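Local atomic coordinates of histone fold protein (Methanopyrus kandleri, PDB entry 1F1E), a protein that is an archaeal histone with two histone-fold sequences in one chain, probably binding and packaging DNA and perhaps pairing with other histone-fold proteins. Residues E4-K7 against A8-E11; R12-R15 against Q16-E20. All blocks are in the same frame, centred on the assembly; numbering follows the deposited sequence. Where two conformers were deposited one is given.

Contact 1: residues E4-K7 against A8-E11; sequences ELPK and AAIE
Ile10 and Glu11 turn their backbone N-H groups back to the carbonyls of Pro6 and Lys7, making the first two i to i+4 hydrogen bonds of helix 7-15. Pro6, at the N-cap position, receives Ile10 N on its O at 2.9 Å; the bond is almost straight (173°), and the donor lies in the carbonyl plane. One residue on, Lys7 O accepts Glu11 N at 2.8 Å, just as straight and close to the line of the carbonyl. Pro6 is the last residue before the helix, while its carbonyl already takes the first of these bonds.

Side-chain carbons pack beside these bonds. Ile10 sends CG1 back along the chain, anti to its own carbonyl carbon (chi1 -63°), and this branch comes up beside the Pro6 carbonyl oxygen, with CG1 3.4 Å from Pro6 O. Ala9 CB approaches the same oxygen, 3.6 Å from Pro6 O. Two apolar pairs complete the packing: Ile10 CD1 lies 4.1 Å from Leu5 CB and, more loosely, Ala9 CB lies 4.4 Å from Pro6 CD. The extended Glu11 side chain stands out from the helix flank, and its OE2 forms a salt bridge with Arg15 NH1 one turn on.

In the fold, this is the N-terminal start of the short first helix of a histone fold. Leu5 and Ile10 are buried against the long helix 25-51, at Ala39 and Val35 respectively, and both also touch Phe83. Leu5 further meets Thr87 and Ile91 of helix 85-94, which brings the entering loop against the second histone-fold half of the chain.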
loop_
_atom_site.group_PDB
_atom_site.type_symbol
_atom_site.label_atom_id
_atom_site.label_comp_id
_atom_site.label_asym_id
_atom_site.label_seq_id
_atom_site.Cartn_x
_atom_site.Cartn_y
_atom_site.Cartn_z
ATOM N N GLU A 4 -1.479 -24.004 -4.626
ATOM C CA GLU A 4 -1.609 -22.826 -5.507
ATOM C C GLU A 4 -3.030 -22.409 -5.869
ATOM O O GLU A 4 -3.936 -23.229 -5.964
ATOM C CB GLU A 4 -0.858 -23.077 -6.823
ATOM N N LEU A 5 -3.249 -21.100 -6.067
ATOM C CA LEU A 5 -4.568 -20.561 -6.428
ATOM C C LEU A 5 -4.977 -21.005 -7.800
ATOM O O LEU A 5 -4.183 -20.773 -8.748
ATOM C CB LEU A 5 -4.478 -19.049 -6.403
ATOM C CG LEU A 5 -4.111 -18.505 -5.020
ATOM C CD1 LEU A 5 -3.933 -17.008 -5.188
ATOM C CD2 LEU A 5 -5.190 -18.761 -3.980
ATOM N N PRO A 6 -6.095 -21.644 -8.038
ATOM C CA PRO A 6 -6.389 -22.043 -9.427
ATOM C C PRO A 6 -6.722 -20.888 -10.343
ATOM O O PRO A 6 -7.397 -19.962 -9.978
ATOM C CB PRO A 6 -7.631 -22.945 -9.274
ATOM C CG PRO A 6 -7.583 -23.380 -7.853
ATOM C CD PRO A 6 -7.162 -22.127 -7.133
ATOM N N LYS A 7 -6.193 -21.040 -11.571
ATOM C CA LYS A 7 -6.359 -19.988 -12.551
ATOM C C LYS A 7 -7.850 -19.763 -12.857
ATOM O O LYS A 7 -8.289 -18.621 -13.026
ATOM C CB LYS A 7 -5.651 -20.246 -13.894
ATOM C CG LYS A 7 -4.159 -20.169 -13.804
ATOM C CD LYS A 7 -3.348 -20.605 -15.000
ATOM C CE LYS A 7 -1.944 -20.057 -15.092
ATOM N NZ LYS A 7 -1.229 -20.080 -16.424
ATOM N N ALA A 8 -8.614 -20.849 -12.923
ATOM C CA ALA A 8 -10.032 -20.665 -13.238
ATOM C C ALA A 8 -10.761 -19.827 -12.207
ATOM O O ALA A 8 -11.612 -18.997 -12.571
ATOM C CB ALA A 8 -10.676 -22.034 -13.370
ATOM N N ALA A 9 -10.339 -20.036 -10.965
ATOM C CA ALA A 9 -10.923 -19.258 -9.836
ATOM C C ALA A 9 -10.431 -17.810 -9.874
ATOM O O ALA A 9 -11.271 -16.910 -9.725
ATOM C CB ALA A 9 -10.667 -19.888 -8.484
ATOM N N ILE A 10 -9.135 -17.582 -10.102
ATOM C CA ILE A 10 -8.616 -16.222 -10.319
ATOM C C ILE A 10 -9.416 -15.486 -11.378
ATOM O O ILE A 10 -9.864 -14.357 -11.175
ATOM C CB ILE A 10 -7.136 -16.231 -10.663
ATOM C CG1 ILE A 10 -6.290 -16.809 -9.492
ATOM C CG2 ILE A 10 -6.658 -14.858 -11.074
ATOM C CD1 ILE A 10 -4.850 -17.011 -9.925
ATOM N N GLU A 11 -9.607 -16.154 -12.522
ATOM C CA GLU A 11 -10.392 -15.519 -13.544
ATOM C C GLU A 11 -11.829 -15.220 -13.163
ATOM O O GLU A 11 -12.217 -14.133 -13.477
ATOM C CB GLU A 11 -10.420 -16.470 -14.776
ATOM C CG GLU A 11 -11.083 -15.764 -15.937
ATOM C CD GLU A 11 -11.188 -16.589 -17.183
ATOM O OE1 GLU A 11 -10.573 -17.688 -17.238
ATOM O OE2 GLU A 11 -11.913 -16.116 -18.081
#

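Contact 2: residues R12-R15 against Q16-E20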
loop_
_atom_site.group_PDB
_atom_site.type_symbol
_atom_site.label_atom_id
_atom_site.label_comp_id
_atom_site.label_asym_id
_atom_site.label_seq_id
_atom_site.Cartn_x
_atom_site.Cartn_y
_atom_site.Cartn_z
ATOM N N ARG A 12 -12.531 -16.195 -12.544
ATOM C CA ARG A 12 -13.926 -15.894 -12.208
ATOM C C ARG A 12 -14.027 -14.686 -11.255
ATOM O O ARG A 12 -14.912 -13.854 -11.357
ATOM C CB ARG A 12 -14.687 -17.087 -11.628
ATOM C CG ARG A 12 -14.922 -18.212 -12.657
ATOM C CD ARG A 12 -15.824 -19.270 -12.002
ATOM N NE ARG A 12 -15.058 -19.956 -10.953
ATOM C CZ ARG A 12 -14.288 -21.017 -11.115
ATOM N NH1 ARG A 12 -14.114 -21.615 -12.292
ATOM N NH2 ARG A 12 -13.665 -21.533 -10.088
ATOM N N ILE A 13 -13.071 -14.671 -10.305
ATOM C CA ILE A 13 -13.147 -13.668 -9.264
ATOM C C ILE A 13 -12.867 -12.319 -9.905
ATOM O O ILE A 13 -13.540 -11.335 -9.663
ATOM C CB ILE A 13 -12.252 -14.017 -8.105
ATOM C CG1 ILE A 13 -12.748 -15.262 -7.365
ATOM C CG2 ILE A 13 -12.089 -12.873 -7.141
ATOM C CD1 ILE A 13 -11.654 -15.924 -6.522
ATOM N N PHE A 14 -11.804 -12.246 -10.698
ATOM C CA PHE A 14 -11.511 -10.969 -11.381
ATOM C C PHE A 14 -12.691 -10.531 -12.227
ATOM O O PHE A 14 -13.078 -9.362 -12.260
ATOM C CB PHE A 14 -10.284 -11.185 -12.244
ATOM C CG PHE A 14 -9.793 -9.955 -12.940
ATOM C CD1 PHE A 14 -10.144 -9.673 -14.226
ATOM C CD2 PHE A 14 -8.971 -9.055 -12.264
ATOM C CE1 PHE A 14 -9.693 -8.543 -14.891
ATOM C CE2 PHE A 14 -8.552 -7.927 -12.898
ATOM C CZ PHE A 14 -8.903 -7.667 -14.204
ATOM N N ARG A 15 -13.273 -11.519 -12.925
ATOM C CA ARG A 15 -14.387 -11.193 -13.820
ATOM C C ARG A 15 -15.621 -10.712 -13.083
ATOM O O ARG A 15 -16.493 -9.993 -13.580
ATOM C CB ARG A 15 -14.668 -12.457 -14.657
ATOM C CG ARG A 15 -15.074 -12.371 -16.061
ATOM C CD ARG A 15 -15.414 -13.755 -16.595
ATOM N NE ARG A 15 -14.381 -14.260 -17.508
ATOM C CZ ARG A 15 -14.285 -13.804 -18.761
ATOM N NH1 ARG A 15 -13.352 -14.282 -19.570
ATOM N NH2 ARG A 15 -15.110 -12.868 -19.212
ATOM N N GLN A 16 -15.776 -11.013 -11.802
ATOM C CA GLN A 16 -16.845 -10.476 -11.009
ATOM C C GLN A 16 -16.810 -8.963 -11.000
ATOM O O GLN A 16 -17.826 -8.323 -10.801
ATOM C CB GLN A 16 -16.738 -10.873 -9.526
ATOM C CG GLN A 16 -17.005 -12.340 -9.300
ATOM C CD GLN A 16 -16.718 -12.878 -7.919
ATOM O OE1 GLN A 16 -16.901 -14.053 -7.648
ATOM N NE2 GLN A 16 -16.258 -12.027 -7.014
ATOM N N GLY A 17 -15.633 -8.385 -11.228
ATOM C CA GLY A 17 -15.555 -6.945 -11.217
ATOM C C GLY A 17 -15.659 -6.333 -12.592
ATOM O O GLY A 17 -15.603 -5.098 -12.669
ATOM N N ILE A 18 -15.777 -7.090 -13.686
ATOM C CA ILE A 18 -15.774 -6.398 -14.979
ATOM C C ILE A 18 -17.154 -6.295 -15.586
ATOM O O ILE A 18 -17.309 -5.939 -16.747
ATOM C CB ILE A 18 -14.745 -7.016 -15.981
ATOM C CG1 ILE A 18 -15.157 -8.365 -16.521
ATOM C CG2 ILE A 18 -13.390 -6.970 -15.288
ATOM C CD1 ILE A 18 -14.216 -9.171 -17.368
ATOM N N GLY A 19 -18.245 -6.552 -14.901
ATOM C CA GLY A 19 -19.564 -6.593 -15.468
ATOM C C GLY A 19 -19.608 -7.514 -16.664
ATOM O O GLY A 19 -19.102 -8.633 -16.684
ATOM N N GLU A 20 -20.243 -6.966 -17.698
ATOM C CA GLU A 20 -20.483 -7.772 -18.888
ATOM C C GLU A 20 -19.346 -7.667 -19.887
ATOM O O GLU A 20 -19.334 -8.241 -20.974
ATOM C CB GLU A 20 -21.866 -7.346 -19.407
HETATM O O HOH W 1 -18.916 -9.861 -14.207
#
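Ile18 folds back onto Arg15 and Phe14 where helix 7-15 ends. Its CD1 packs against the aliphatic part of Arg15, 3.6 Å from Arg15 CG, and its CG2 lies 4.0 Å from Phe14 CE1, the two side chains crossing at about a right angle. With chi1 at 72°, Ile18 CG1 sits between its own backbone N and carbonyl carbon, which carries the CG1-CD1 arm over Arg15 and leaves CG2 for the phenylalanine.

Gln16 runs extended back along the last turn, its CB 3.2 Å from Ile13 O and its CG 3.3 Å from Arg12 O. Its amide is held by partners beyond the turn: NE2 by Tyr78 and Glu117, OE1 by the backbone N of Glu81.

The backbone shapes this packing. Gln16 N divides weakly between the carbonyls of Arg12 and Ile13; Gly17 N then bonds to Phe14 O at 2.9 Å. A type I beta turn from Arg15 to Ile18 follows, closed by Ile18 N to Arg15 O at 3.0 Å (166°), with the donor well above the carbonyl plane. A water donates to both Arg15 O and Gly19 O, bridging the turn to the loop. Further out, Phe14 rests on Leu119 and Ala123 of helix 102-129, and Ile18 on Leu23.

The shift from i+4 to i+3 bonding marks the helix unwinding into a turn. Arg15 O, at the helix C terminus, accepts the turn-closing N-H and a close water, while the salt bridge of Arg12 with Glu81 probably balances the positive charge of that arginine.

Overall arrangement
From the N terminus, the chain enters as a loop, starts helix 7-15 in contact 1, and leaves it through the turn of contact 2. The two contacts follow in series, neither nested nor crossed, with centres about 13 Å apart; contact 1 ties the entering loop to the first helical turn, and contact 2 closes the turn that leads towards strand 22-23. They adjoin on helix 7-15, one beginning where the other ends. Both ends lean on helix 25-51 of the same histone fold and on the second half of the chain: contact 1 on helix 85-94, contact 2 on helix 102-129, with Phe83 touched from both.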